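Local coordinates for SnoaL-like domain-containing protein (Novosphingobium aromaticivorans, PDB 2RFR) that is of unknown function but has the cystatin-like fold of the NTF2 superfamily and belongs to the SnoaL-like proteins, some of whose relatives are enzymes, at residues A[35-40]-A[66-71]; A[42-47]-A[135-140]; A[74-79]-A[103-108]. One frame throughout, in Å; residues are numbered along the deposited sequence.

Contact 1: A[35-40]-A[66-71]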
ATOM      1  N   GLY A  35     -11.771  11.590 -11.932  1.00  9.07           N
ATOM      2  CA  GLY A  35     -12.363  12.909 -12.010  1.00 10.58           C
ATOM      3  C   GLY A  35     -13.566  13.164 -11.143  1.00  9.57           C
ATOM      4  O   GLY A  35     -14.376  14.021 -11.482  1.00 10.84           O
ATOM      5  N   ASP A  36     -13.698  12.406 -10.077  1.00  9.64           N
ATOM      6  CA  ASP A  36     -14.893  12.537  -9.233  1.00  9.78           C
ATOM      7  C   ASP A  36     -14.627  13.609  -8.184  1.00  9.39           C
ATOM      8  O   ASP A  36     -14.341  13.344  -7.014  1.00  9.63           O
ATOM      9  CB  ASP A  36     -15.229  11.220  -8.606  1.00 11.04           C
ATOM     10  CG  ASP A  36     -16.649  11.234  -7.937  1.00 16.17           C
ATOM     11  OD1 ASP A  36     -17.249  12.343  -7.626  1.00 16.48           O
ATOM     12  OD2 ASP A  36     -17.165  10.112  -7.736  1.00 20.83           O
ATOM     13  N   ALA A  37     -14.665  14.853  -8.648  1.00  9.98           N
ATOM     14  CA  ALA A  37     -14.264  15.986  -7.830  1.00 10.21           C
ATOM     15  C   ALA A  37     -15.086  16.157  -6.563  1.00  9.67           C
ATOM     16  O   ALA A  37     -14.556  16.425  -5.470  1.00  9.87           O
ATOM     17  CB  ALA A  37     -14.371  17.273  -8.662  1.00 11.65           C
ATOM     18  N   GLU A  38     -16.398  16.014  -6.698  1.00 10.78           N
ATOM     19  CA  GLU A  38     -17.262  16.151  -5.530  1.00 11.68           C
ATOM     20  C   GLU A  38     -16.949  15.120  -4.463  1.00 10.92           C
ATOM     21  O   GLU A  38     -16.788  15.448  -3.296  1.00 11.25           O
ATOM     22  CB  GLU A  38     -18.726  15.983  -5.999  1.00 14.88           C
ATOM     23  CG  GLU A  38     -19.766  16.143  -4.904  1.00 20.07           C
ATOM     24  CD  GLU A  38     -21.153  15.990  -5.456  1.00 22.57           C
ATOM     25  OE1 GLU A  38     -21.645  14.837  -5.580  1.00 31.52           O
ATOM     26  OE2 GLU A  38     -21.715  17.039  -5.805  1.00 33.32           O
ATOM     27  N   ALA A  39     -16.939  13.843  -4.824  1.00 11.05           N
ATOM     28  CA  ALA A  39     -16.661  12.820  -3.842  1.00 11.43           C
ATOM     29  C   ALA A  39     -15.298  12.949  -3.242  1.00  9.42           C
ATOM     30  O   ALA A  39     -15.101  12.717  -2.058  1.00 10.31           O
ATOM     31  CB  ALA A  39     -16.898  11.427  -4.431  1.00 12.47           C
ATOM     32  N   LEU A  40     -14.318  13.328  -4.055  1.00  9.16           N
ATOM     33  CA  LEU A  40     -12.965  13.551  -3.515  1.00  8.81           C
ATOM     34  C   LEU A  40     -12.961  14.657  -2.454  1.00  8.80           C
ATOM     35  O   LEU A  40     -12.396  14.508  -1.380  1.00  8.87           O
ATOM     36  CB  LEU A  40     -11.994  13.830  -4.649  1.00  8.89           C
ATOM     37  CG  LEU A  40     -10.555  14.103  -4.287  1.00  8.51           C
ATOM     38  CD1 LEU A  40      -9.612  13.615  -5.369  1.00  9.56           C
ATOM     39  CD2 LEU A  40     -10.309  15.630  -4.000  1.00  9.99           C
ATOM     40  N   ALA A  66     -12.403  21.978  -7.083  1.00 10.66           N
ATOM     41  CA  ALA A  66     -11.951  22.770  -8.203  1.00 11.16           C
ATOM     42  C   ALA A  66     -10.548  22.329  -8.643  1.00 11.27           C
ATOM     43  O   ALA A  66     -10.221  22.467  -9.832  1.00 12.84           O
ATOM     44  CB  ALA A  66     -11.954  24.246  -7.859  1.00 12.96           C
ATOM     45  N   LEU A  67      -9.695  21.738  -7.785  1.00 10.73           N
ATOM     46  CA  LEU A  67      -8.412  21.200  -8.190  1.00 10.59           C
ATOM     47  C   LEU A  67      -8.660  20.073  -9.208  1.00 11.05           C
ATOM     48  O   LEU A  67      -7.973  19.979 -10.204  1.00 13.10           O
ATOM     49  CB  LEU A  67      -7.622  20.649  -7.003  1.00 12.00           C
ATOM     50  CG  LEU A  67      -7.217  21.592  -5.913  1.00 14.35           C
ATOM     51  CD1 LEU A  67      -6.591  20.833  -4.724  1.00 18.02           C
ATOM     52  CD2 LEU A  67      -6.263  22.588  -6.489  1.00 17.78           C
ATOM     53  N   ILE A  68      -9.643  19.199  -8.960  1.00  9.13           N
ATOM     54  CA  ILE A  68      -9.902  18.027  -9.837  1.00  9.45           C
ATOM     55  C   ILE A  68     -10.615  18.430 -11.106  1.00  9.35           C
ATOM     56  O   ILE A  68     -10.395  17.882 -12.162  1.00 10.24           O
ATOM     57  CB  ILE A  68     -10.681  17.008  -9.004  1.00  9.70           C
ATOM     58  CG1 ILE A  68      -9.926  16.602  -7.717  1.00 10.62           C
ATOM     59  CG2 ILE A  68     -11.011  15.757  -9.837  1.00  9.61           C
ATOM     60  CD1 ILE A  68      -8.490  16.120  -7.945  1.00 11.93           C
ATOM     61  N   ASP A  69     -11.470  19.433 -11.002  1.00 10.07           N
ATOM     62  CA  ASP A  69     -12.128  19.987 -12.169  1.00 10.22           C
ATOM     63  C   ASP A  69     -11.275  20.931 -12.991  1.00 11.11           C
ATOM     64  O   ASP A  69     -11.659  21.317 -14.111  1.00 12.35           O
ATOM     65  CB  ASP A  69     -13.381  20.699 -11.741  1.00 11.38           C
ATOM     66  CG  ASP A  69     -14.501  19.763 -11.270  1.00 13.86           C
ATOM     67  OD1 ASP A  69     -14.522  18.602 -11.727  1.00 12.99           O
ATOM     68  OD2 ASP A  69     -15.409  20.207 -10.504  1.00 15.68           O
ATOM     69  N   GLY A  70     -10.106  21.281 -12.472  1.00 10.75           N
ATOM     70  CA  GLY A  70      -9.241  22.252 -13.081  1.00 11.45           C
ATOM     71  C   GLY A  70      -8.564  21.784 -14.321  1.00 11.25           C
ATOM     72  O   GLY A  70      -8.394  20.582 -14.583  1.00 11.87           O
ATOM     73  N   GLN A  71      -8.196  22.741 -15.174  0.60 13.62           N
ATOM     74  CA  GLN A  71      -7.522  22.480 -16.442  0.60 16.83           C
ATOM     75  C   GLN A  71      -6.400  21.493 -16.349  0.60 14.49           C
ATOM     76  O   GLN A  71      -6.286  20.528 -17.120  0.60 14.86           O
ATOM     77  CB  GLN A  71      -6.853  23.755 -16.966  0.60 18.94           C
ATOM     78  CG  GLN A  71      -7.701  24.614 -17.775  0.60 20.00           C
ATOM     79  CD  GLN A  71      -7.092  26.018 -17.927  0.60 20.29           C
ATOM     80  OE1 GLN A  71      -7.833  26.941 -18.303  0.60 35.81           O
ATOM     81  NE2 GLN A  71      -5.704  26.177 -17.701  0.60 14.39           N
TER
HETATM   82  O   HOH W   1     -16.462  16.808 -11.549  1.00 25.43           O

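Contact 2: A[42-47]-A[135-140]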
ATOM      1  N   GLU A  42     -15.346  15.516  -0.584  1.00  9.54           N
ATOM      2  CA  GLU A  42     -16.076  15.016   0.576  1.00  9.93           C
ATOM      3  C   GLU A  42     -15.298  14.050   1.434  1.00  9.14           C
ATOM      4  O   GLU A  42     -15.782  13.681   2.512  1.00 11.06           O
ATOM      5  CB  GLU A  42     -17.418  14.438   0.117  1.00 11.19           C
ATOM      6  CG  GLU A  42     -18.349  15.512  -0.464  1.00 13.51           C
ATOM      7  CD  GLU A  42     -19.535  14.994  -1.228  1.00 17.52           C
ATOM      8  OE1 GLU A  42     -19.647  13.765  -1.456  1.00 21.61           O
ATOM      9  OE2 GLU A  42     -20.372  15.862  -1.603  1.00 21.64           O
ATOM     10  N   LEU A  43     -14.075  13.703   1.060  1.00  9.99           N
ATOM     11  CA  LEU A  43     -13.168  13.060   1.997  1.00  9.90           C
ATOM     12  C   LEU A  43     -12.764  13.990   3.145  1.00  8.76           C
ATOM     13  O   LEU A  43     -12.343  13.483   4.192  1.00 10.03           O
ATOM     14  CB  LEU A  43     -11.926  12.573   1.262  1.00  8.49           C
ATOM     15  CG  LEU A  43     -12.126  11.572   0.116  1.00  8.91           C
ATOM     16  CD1 LEU A  43     -10.765  11.350  -0.580  1.00 10.49           C
ATOM     17  CD2 LEU A  43     -12.698  10.243   0.617  1.00 10.88           C
ATOM     18  N   TRP A  44     -12.832  15.303   2.901  1.00  9.15           N
ATOM     19  CA  TRP A  44     -12.526  16.325   3.874  1.00  9.22           C
ATOM     20  C   TRP A  44     -13.755  16.849   4.561  1.00 10.50           C
ATOM     21  O   TRP A  44     -14.860  16.812   4.038  1.00 11.36           O
ATOM     22  CB  TRP A  44     -11.868  17.528   3.171  1.00  9.69           C
ATOM     23  CG  TRP A  44     -10.359  17.446   2.917  1.00  9.49           C
ATOM     24  CD1 TRP A  44      -9.377  18.019   3.626  1.00  8.72           C
ATOM     25  CD2 TRP A  44      -9.720  16.777   1.777  1.00  8.16           C
ATOM     26  NE1 TRP A  44      -8.178  17.773   3.038  1.00  9.69           N
ATOM     27  CE2 TRP A  44      -8.359  17.029   1.892  1.00  8.56           C
ATOM     28  CE3 TRP A  44     -10.175  16.060   0.674  1.00  8.78           C
ATOM     29  CZ2 TRP A  44      -7.433  16.561   0.962  1.00  9.83           C
ATOM     30  CZ3 TRP A  44      -9.246  15.582  -0.245  1.00  9.81           C
ATOM     31  CH2 TRP A  44      -7.896  15.852  -0.096  1.00  9.29           C
ATOM     32  N   VAL A  45     -13.529  17.399   5.748  1.00  9.69           N
ATOM     33  CA  VAL A  45     -14.504  18.296   6.422  1.00 10.07           C
ATOM     34  C   VAL A  45     -14.785  19.475   5.511  1.00 10.21           C
ATOM     35  O   VAL A  45     -14.017  19.811   4.593  1.00  9.98           O
ATOM     36  CB  VAL A  45     -14.031  18.704   7.826  1.00 10.64           C
ATOM     37  CG1 VAL A  45     -13.851  17.469   8.724  1.00 11.44           C
ATOM     38  CG2 VAL A  45     -12.792  19.585   7.788  1.00 12.22           C
ATOM     39  N   GLU A  46     -15.903  20.158   5.775  0.50 11.36           N
ATOM     40  CA  GLU A  46     -16.326  21.231   4.878  0.50 10.67           C
ATOM     41  C   GLU A  46     -15.275  22.303   4.655  0.50 12.21           C
ATOM     42  O   GLU A  46     -15.108  22.776   3.541  0.50 12.73           O
ATOM     43  CB  GLU A  46     -17.610  21.928   5.417  0.50 12.50           C
ATOM     44  CG  GLU A  46     -17.992  23.214   4.633  0.50 14.56           C
ATOM     45  CD  GLU A  46     -18.266  22.996   3.142  0.50 17.58           C
ATOM     46  OE1 GLU A  46     -18.862  21.978   2.782  0.50 17.79           O
ATOM     47  OE2 GLU A  46     -17.876  23.854   2.317  0.50 21.56           O
ATOM     48  N   ASP A  47     -14.604  22.691   5.729  1.00 11.38           N
ATOM     49  CA  ASP A  47     -13.558  23.703   5.651  1.00 12.92           C
ATOM     50  C   ASP A  47     -12.137  23.107   5.641  1.00 11.64           C
ATOM     51  O   ASP A  47     -11.165  23.722   6.046  1.00 13.64           O
ATOM     52  CB  ASP A  47     -13.721  24.713   6.785  1.00 13.72           C
ATOM     53  CG  ASP A  47     -13.490  24.152   8.135  1.00 19.66           C
ATOM     54  OD1 ASP A  47     -13.506  22.919   8.290  1.00 22.30           O
ATOM     55  OD2 ASP A  47     -13.419  24.980   9.109  1.00 27.71           O
ATOM     56  N   VAL A 135      -8.893  16.665   7.656  1.00  9.15           N
ATOM     57  CA  VAL A 135      -8.895  18.080   8.043  1.00  9.45           C
ATOM     58  C   VAL A 135      -7.901  18.841   7.202  1.00  9.54           C
ATOM     59  O   VAL A 135      -8.260  19.786   6.518  1.00 10.66           O
ATOM     60  CB  VAL A 135      -8.614  18.229   9.534  1.00 10.15           C
ATOM     61  CG1 VAL A 135      -8.468  19.733   9.920  1.00 12.76           C
ATOM     62  CG2 VAL A 135      -9.722  17.544  10.343  1.00 12.53           C
ATOM     63  N   ARG A 136      -6.644  18.415   7.183  1.00  9.15           N
ATOM     64  CA  ARG A 136      -5.609  19.065   6.383  1.00  9.51           C
ATOM     65  C   ARG A 136      -4.731  17.995   5.764  1.00 10.16           C
ATOM     66  O   ARG A 136      -4.318  17.026   6.414  1.00 12.16           O
ATOM     67  CB  ARG A 136      -4.772  19.998   7.254  1.00 11.04           C
ATOM     68  CG  ARG A 136      -3.739  20.781   6.484  1.00 12.52           C
ATOM     69  CD  ARG A 136      -3.157  21.915   7.358  1.00 17.38           C
ATOM     70  NE  ARG A 136      -2.034  22.633   6.765  1.00 15.56           N
ATOM     71  CZ  ARG A 136      -2.058  23.747   6.011  1.00 19.51           C
ATOM     72  NH1 ARG A 136      -3.165  24.322   5.687  1.00 27.35           N
ATOM     73  NH2 ARG A 136      -0.910  24.236   5.548  1.00 25.64           N
ATOM     74  N   ARG A 137      -4.374  18.196   4.490  1.00  8.07           N
ATOM     75  CA  ARG A 137      -3.330  17.398   3.842  1.00  8.04           C
ATOM     76  C   ARG A 137      -2.265  18.387   3.413  1.00  8.07           C
ATOM     77  O   ARG A 137      -2.579  19.424   2.834  1.00  8.55           O
ATOM     78  CB  ARG A 137      -3.882  16.689   2.602  1.00  8.42           C
ATOM     79  CG  ARG A 137      -2.849  15.817   1.857  1.00  8.61           C
ATOM     80  CD  ARG A 137      -3.456  15.198   0.644  1.00  9.08           C
ATOM     81  NE  ARG A 137      -2.411  14.491  -0.109  1.00  8.90           N
ATOM     82  CZ  ARG A 137      -2.666  13.857  -1.232  1.00  9.25           C
ATOM     83  NH1 ARG A 137      -3.868  13.843  -1.758  1.00 11.72           N
ATOM     84  NH2 ARG A 137      -1.695  13.222  -1.817  1.00 10.34           N
ATOM     85  N   GLU A 138      -1.005  18.029   3.664  1.00  7.70           N
ATOM     86  CA  GLU A 138       0.138  18.799   3.219  1.00  7.37           C
ATOM     87  C   GLU A 138       1.026  17.852   2.414  1.00  7.22           C
ATOM     88  O   GLU A 138       1.308  16.744   2.820  1.00  8.52           O
ATOM     89  CB  GLU A 138       0.934  19.302   4.426  1.00  9.11           C
ATOM     90  CG  GLU A 138       0.185  20.320   5.292  1.00 11.00           C
ATOM     91  CD  GLU A 138       0.837  20.610   6.584  1.00 15.29           C
ATOM     92  OE1 GLU A 138       1.545  19.774   7.150  1.00 24.47           O
ATOM     93  OE2 GLU A 138       0.548  21.676   7.118  1.00 19.97           O
ATOM     94  N   ASN A 139       1.579  18.392   1.338  0.53  7.49           N
ATOM     95  CA  ASN A 139       2.340  17.621   0.398  0.53  7.56           C
ATOM     96  C   ASN A 139       3.538  18.455  -0.093  0.53  7.98           C
ATOM     97  O   ASN A 139       3.458  19.684  -0.222  0.53  8.30           O
ATOM     98  CB  ASN A 139       1.309  17.208  -0.680  0.53 10.04           C
ATOM     99  CG  ASN A 139       1.883  16.744  -1.951  0.53  9.52           C
ATOM    100  OD1 ASN A 139       2.418  17.523  -2.711  0.53 14.09           O
ATOM    101  ND2 ASN A 139       1.697  15.454  -2.243  0.53 11.99           N
ATOM    102  N   ALA A 140       4.681  17.802  -0.314  1.00  6.87           N
ATOM    103  CA  ALA A 140       5.879  18.472  -0.818  1.00  6.81           C
ATOM    104  C   ALA A 140       6.687  17.436  -1.597  1.00  6.96           C
ATOM    105  O   ALA A 140       6.701  16.240  -1.277  1.00  7.29           O
ATOM    106  CB  ALA A 140       6.707  19.053   0.311  1.00  8.85           C
TER

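Contact 3: A[74-79]-A[103-108]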
ATOM      1  N   ARG A  74      -7.248  17.986 -15.375  1.00 10.08           N
ATOM      2  CA  ARG A  74      -7.958  17.366 -16.505  1.00 10.38           C
ATOM      3  C   ARG A  74      -6.977  17.009 -17.638  1.00 10.97           C
ATOM      4  O   ARG A  74      -7.145  15.995 -18.307  1.00 10.85           O
ATOM      5  CB  ARG A  74      -9.142  18.240 -16.964  1.00 11.28           C
ATOM      6  CG  ARG A  74     -10.182  18.316 -15.868  1.00 10.50           C
ATOM      7  CD  ARG A  74     -11.030  17.085 -15.803  1.00 10.63           C
ATOM      8  NE  ARG A  74     -11.781  17.074 -14.531  1.00 10.88           N
ATOM      9  CZ  ARG A  74     -12.712  16.169 -14.230  1.00 11.89           C
ATOM     10  NH1 ARG A  74     -13.004  15.192 -15.058  1.00 11.44           N
ATOM     11  NH2 ARG A  74     -13.313  16.247 -13.082  1.00 11.61           N
ATOM     12  N   ALA A  75      -5.972  17.832 -17.864  1.00 12.05           N
ATOM     13  CA  ALA A  75      -4.982  17.536 -18.894  1.00 11.89           C
ATOM     14  C   ALA A  75      -4.150  16.331 -18.498  1.00 10.62           C
ATOM     15  O   ALA A  75      -3.799  15.527 -19.342  1.00 10.93           O
ATOM     16  CB  ALA A  75      -4.080  18.799 -19.135  1.00 13.68           C
ATOM     17  N   LEU A  76      -3.854  16.212 -17.234  0.50 10.83           N
ATOM     18  CA  LEU A  76      -3.124  15.071 -16.741  0.50  9.54           C
ATOM     19  C   LEU A  76      -3.930  13.766 -16.914  0.50  8.90           C
ATOM     20  O   LEU A  76      -3.388  12.730 -17.317  0.50  9.04           O
ATOM     21  CB  LEU A  76      -2.750  15.325 -15.295  0.50 12.21           C
ATOM     22  CG  LEU A  76      -1.729  14.420 -14.685  0.50 12.26           C
ATOM     23  CD1 LEU A  76      -0.416  14.471 -15.429  0.50 15.78           C
ATOM     24  CD2 LEU A  76      -1.564  14.821 -13.221  0.50 14.41           C
HETATM   25  N   MSE A  77      -5.226  13.840 -16.646  1.00  8.35           N
HETATM   26  CA  MSE A  77      -6.128  12.709 -16.869  1.00  7.75           C
HETATM   27  C   MSE A  77      -6.148  12.334 -18.348  1.00  8.35           C
HETATM   28  O   MSE A  77      -6.179  11.152 -18.672  1.00  8.71           O
HETATM   29  CB  MSE A  77      -7.544  13.032 -16.410  1.00  8.34           C
HETATM   30  CG  MSE A  77      -7.742  13.154 -14.907  1.00  8.44           C
HETATM   31 SE   MSE A  77      -9.501  13.796 -14.429  0.75 13.46          SE
HETATM   32  CE  MSE A  77     -10.554  12.371 -15.250  1.00  9.52           C
ATOM     33  N   ALA A  78      -6.162  13.323 -19.245  1.00  8.67           N
ATOM     34  CA  ALA A  78      -6.157  13.037 -20.694  1.00  9.05           C
ATOM     35  C   ALA A  78      -4.853  12.393 -21.141  1.00  8.36           C
ATOM     36  O   ALA A  78      -4.868  11.522 -22.023  1.00  8.63           O
ATOM     37  CB  ALA A  78      -6.435  14.335 -21.460  1.00 11.06           C
ATOM     38  N   ASP A  79      -3.732  12.787 -20.561  1.00  7.87           N
ATOM     39  CA  ASP A  79      -2.475  12.112 -20.827  1.00  7.83           C
ATOM     40  C   ASP A  79      -2.489  10.651 -20.363  1.00  7.21           C
ATOM     41  O   ASP A  79      -1.899   9.774 -21.004  1.00  7.48           O
ATOM     42  CB  ASP A  79      -1.279  12.814 -20.068  1.00  8.46           C
ATOM     43  CG  ASP A  79      -0.892  14.147 -20.567  1.00 10.88           C
ATOM     44  OD1 ASP A  79      -1.142  14.504 -21.741  1.00 12.37           O
ATOM     45  OD2 ASP A  79      -0.208  14.848 -19.770  1.00 11.24           O
ATOM     46  N   SER A 103       3.451   9.670  -1.988  1.00  8.50           N
ATOM     47  CA  SER A 103       2.623   9.624  -3.197  1.00  8.83           C
ATOM     48  C   SER A 103       3.485   9.808  -4.431  1.00  8.00           C
ATOM     49  O   SER A 103       4.453  10.561  -4.416  1.00  9.36           O
ATOM     50  CB  SER A 103       1.507  10.662  -3.112  1.00 10.16           C
ATOM     51  OG  SER A 103       1.978  12.003  -3.025  1.00 11.38           O
ATOM     52  N   VAL A 104       3.137   9.089  -5.462  1.00  7.20           N
ATOM     53  CA  VAL A 104       3.754   9.226  -6.763  1.00  7.46           C
ATOM     54  C   VAL A 104       2.657   9.502  -7.769  1.00  7.43           C
ATOM     55  O   VAL A 104       1.667   8.760  -7.799  1.00  9.43           O
ATOM     56  CB  VAL A 104       4.571   7.959  -7.166  1.00  7.86           C
ATOM     57  CG1 VAL A 104       5.180   8.133  -8.558  1.00 10.12           C
ATOM     58  CG2 VAL A 104       5.616   7.664  -6.098  1.00 10.65           C
ATOM     59  N   VAL A 105       2.852  10.518  -8.577  1.00  6.77           N
ATOM     60  CA  VAL A 105       2.010  10.737  -9.726  1.00  7.38           C
ATOM     61  C   VAL A 105       2.693  10.148 -10.927  1.00  6.64           C
ATOM     62  O   VAL A 105       3.741  10.649 -11.351  1.00  7.49           O
ATOM     63  CB  VAL A 105       1.667  12.232  -9.967  1.00  7.98           C
ATOM     64  CG1 VAL A 105       0.730  12.362 -11.159  1.00 10.94           C
ATOM     65  CG2 VAL A 105       1.091  12.864  -8.719  1.00 10.72           C
ATOM     66  N   PHE A 106       2.159   9.053 -11.448  1.00  6.27           N
ATOM     67  CA  PHE A 106       2.616   8.481 -12.694  1.00  7.01           C
ATOM     68  C   PHE A 106       1.913   9.174 -13.861  1.00  7.69           C
ATOM     69  O   PHE A 106       0.726   9.458 -13.774  1.00  9.08           O
ATOM     70  CB  PHE A 106       2.367   6.977 -12.755  1.00  7.86           C
ATOM     71  CG  PHE A 106       3.172   6.189 -11.765  1.00  7.67           C
ATOM     72  CD1 PHE A 106       4.467   5.758 -12.072  1.00  8.97           C
ATOM     73  CD2 PHE A 106       2.654   5.875 -10.509  1.00  8.54           C
ATOM     74  CE1 PHE A 106       5.180   5.080 -11.122  1.00  8.67           C
ATOM     75  CE2 PHE A 106       3.369   5.175  -9.578  1.00  8.99           C
ATOM     76  CZ  PHE A 106       4.644   4.758  -9.894  1.00  9.09           C
ATOM     77  N   ARG A 107       2.629   9.458 -14.928  1.00  7.14           N
ATOM     78  CA  ARG A 107       2.088  10.108 -16.082  1.00  6.72           C
ATOM     79  C   ARG A 107       2.551   9.385 -17.323  1.00  7.72           C
ATOM     80  O   ARG A 107       3.733   9.025 -17.445  1.00  8.70           O
ATOM     81  CB  ARG A 107       2.576  11.556 -16.131  1.00  8.37           C
ATOM     82  CG  ARG A 107       2.042  12.410 -17.293  1.00  8.02           C
ATOM     83  CD  ARG A 107       2.749  13.759 -17.294  1.00 10.14           C
ATOM     84  NE  ARG A 107       2.300  14.575 -18.410  1.00 10.11           N
ATOM     85  CZ  ARG A 107       3.025  15.467 -19.047  1.00 10.46           C
ATOM     86  NH1 ARG A 107       4.251  15.745 -18.669  1.00 10.41           N
ATOM     87  NH2 ARG A 107       2.520  16.095 -20.073  1.00 12.15           N
ATOM     88  N   CYS A 108       1.635   9.205 -18.279  1.00  6.96           N
ATOM     89  CA  CYS A 108       1.972   8.667 -19.586  1.00  6.70           C
ATOM     90  C   CYS A 108       2.367   9.788 -20.486  1.00  7.32           C
ATOM     91  O   CYS A 108       1.583  10.742 -20.654  1.00  8.00           O
ATOM     92  CB  CYS A 108       0.781   7.863 -20.105  1.00  7.16           C
ATOM     93  SG  CYS A 108       1.072   7.030 -21.668  1.00  9.56           S
TER
HETATM   94  O   HOH W   2      -0.094  10.578 -22.801  1.00  9.56           O
HETATM   95  O   HOH W   3       0.437  16.587 -22.534  1.00 22.89           O

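Contact 1: A[35-40]-A[66-71]
Asp-69 OD1 receives a hydrogen bond from water 1 at 2.6 Å, and the same water makes a weak, long bond to Gly-35 O. Arg-74, at the start of the next helix, forms a salt bridge to Asp-69 OD1 and also donates to Gly-35 O. Arginine and water therefore both link the carboxylate to the carbonyl. The carboxylate also lies against the methyl of Ala-37, whose CB is 3.3 Å from Asp-69 OD1. Asp-69 CG stands anti to its own carbonyl carbon (chi1 -71°), which brings the acid end over to helix 37-41.

Ile-68 carries the apolar half. Its CB meets Ala-37 CB at 3.7 Å. The CG2 methyl lies against the backbones of Gly-35 and Ala-37, with Ile-68 CG2 3.8 Å from Gly-35 CA. The other branch runs through CG1 to CD1 and meets the isobutyl end of Leu-40, with Ile-68 CD1 3.8 Å from Leu-40 CD1. These two side chains cross at a slant. Leu-40 also rests on Ile-64 of helix 61-69 and on Tyr-28 of the long helix 5-33.

Gly-35 follows helix 5-33 and closes it with a Schellman motif; its positive phi (74°) favours glycine. Asp-36 then caps helix 37-41. Its OD1 accepts from Ala-39 N at 3.2 Å, with the donor above the carboxylate plane.

The contact joins short helices 37-41 and 61-69 at the end of the long N-terminal helix of an NTF2-like fold. Small and branched apolar groups pack between them. Beside these, the charge of Asp-69 is met by Arg-74 and water. Shared bonding to the carbonyl of Gly-35 ties the end of the long helix to the junction between helices 61-69 and 71-79.

Contact 2: A[42-47]-A[135-140]
Val-135 meets both Trp-44 and Val-45. Its carbonyl oxygen lies in the plane of the indole, at the edge, with Val-135 O 3.6 Å from Trp-44 CD1. The contact is to a ring carbon, and no hydrogen bond joins the two segments. Trp-44 NE1 makes a weak hydrogen bond to Glu-49 O. Val-45 packs on the other part of Val-135: Val-45 CG2 is 4.2 Å from Val-135 CA, and the methyls Val-45 CG1 and Val-135 CG2 are 4.4 Å apart.

Val-135 and Arg-136 both face Thr-124 in a classic beta bulge. The side chain of Arg-136 starts away from Trp-44 and turns to acidic groups. Its NE donates to Glu-138 OE2 at 2.8 Å in a nearly straight bond (174°). OE2 lies in the guanidinium plane, but NE meets it on the anti side, tilted out of the carboxylate plane. Arg-136 NH1 forms a second salt bridge, to Glu-49 on strand 48-52.

Arg-137 points toward Trp-44. Its CB touches the benzo edge of the indole, 3.9 Å from Trp-44 CZ2. CG is anti to the backbone N (chi1 -180°), and the chain stays extended to NE, which carries the guanidinium past the indole at a slant. The two planes are only 19° apart. The buried guanidinium bonds to Asn-121 through NH2 and makes a cation-pi contact with Tyr-28. Beyond it, Asn-139 ND2 donates to the same Asn-121 oxygen.

Trp-44, Tyr-28, Arg-137, Asn-121 and Asn-139 probably lie where NTF2-like proteins commonly have their pocket, between long helix and sheet. The indole edge lies along the backbone of strand 131-141, with its NH only weakly bonded to strand 48-52. Arg-136 keeps its charge among carboxylates. Arg-137, buried beside the indole, is probably stabilised by the Asn-121 oxygen and the Tyr-28 ring.

Contact 3: A[74-79]-A[103-108]
Leu-76 lays its branched end over the aliphatic part of Arg-107. Its CD1 methyl is 3.7 Å from Arg-107 CG and equally near CD, and the two side chains cross. The other methyl, Leu-76 CD2, meets Val-105 CG1 at 3.9 Å. Leu-76 thus bridges two residues of strand 96-109 that are two positions apart. In the conformer described, one of two modelled, CG lies anti to the backbone N (chi1 -166°), which carries both methyls toward the strand.

Beyond the leucine, the arginine reaches Asp-79. The guanidinium grips the carboxylate side-on, with both bonds on one oxygen. Arg-107 NE donates to Asp-79 OD2 at 2.9 Å, and Arg-107 NH2 donates to the same OD2 at 3.0 Å. OD2 lies close to the guanidinium plane, but both nitrogens approach from one face of the carboxylate, and the two planes are 38° apart. Water 3 donates to the other oxygen, Asp-79 OD1, at 2.7 Å and is weakly bonded to Arg-107 NH2. An alanine in place of Arg-107 removes both donors to OD2; the carboxylate would probably be left without its charged mate and freer to turn, and Leu-76 CD1 without the chain it rests on.

Nearer the end of the helix, Cys-108 CB packs against Asp-79 O at 3.4 Å. Water 2 donates to both Asp-79 O and Cys-108 O. Cys-108 also packs on Leu-142 of the second subunit.

The axes of segments 74-79 and 103-108 come within 7.8 Å, with 60° between their directions. The salt bridge lies beside the apolar patch, at the protein surface. In this NTF2-like (cystatin-like) fold the curved sheet wraps the long helix 5-33; short helix 71-79 packs on strand 96-109, next to edge strand 81-93.

Contacts 1 and 3 follow in series along the chain, with centres about 14 Å apart. They meet through Arg-74, whose NE is 2.9 Å from Ile-68 O, a probable hydrogen bond, and through Met-77, a selenomethionine whose CE packs on Gly-35 N. Contact 2 adjoins contact 1 in sequence, also about 14 Å away between centres, as helix 37-41 leads into strand 44-45. Contact 3 is nested inside the loop that contact 2 closes. Their centres are about 21 Å apart, yet both reach the same sheet, where Asn-139 packs near Ser-103. Contact 2 is the buried one, its centre about 7 Å from the chain centre. No active site is established for this protein.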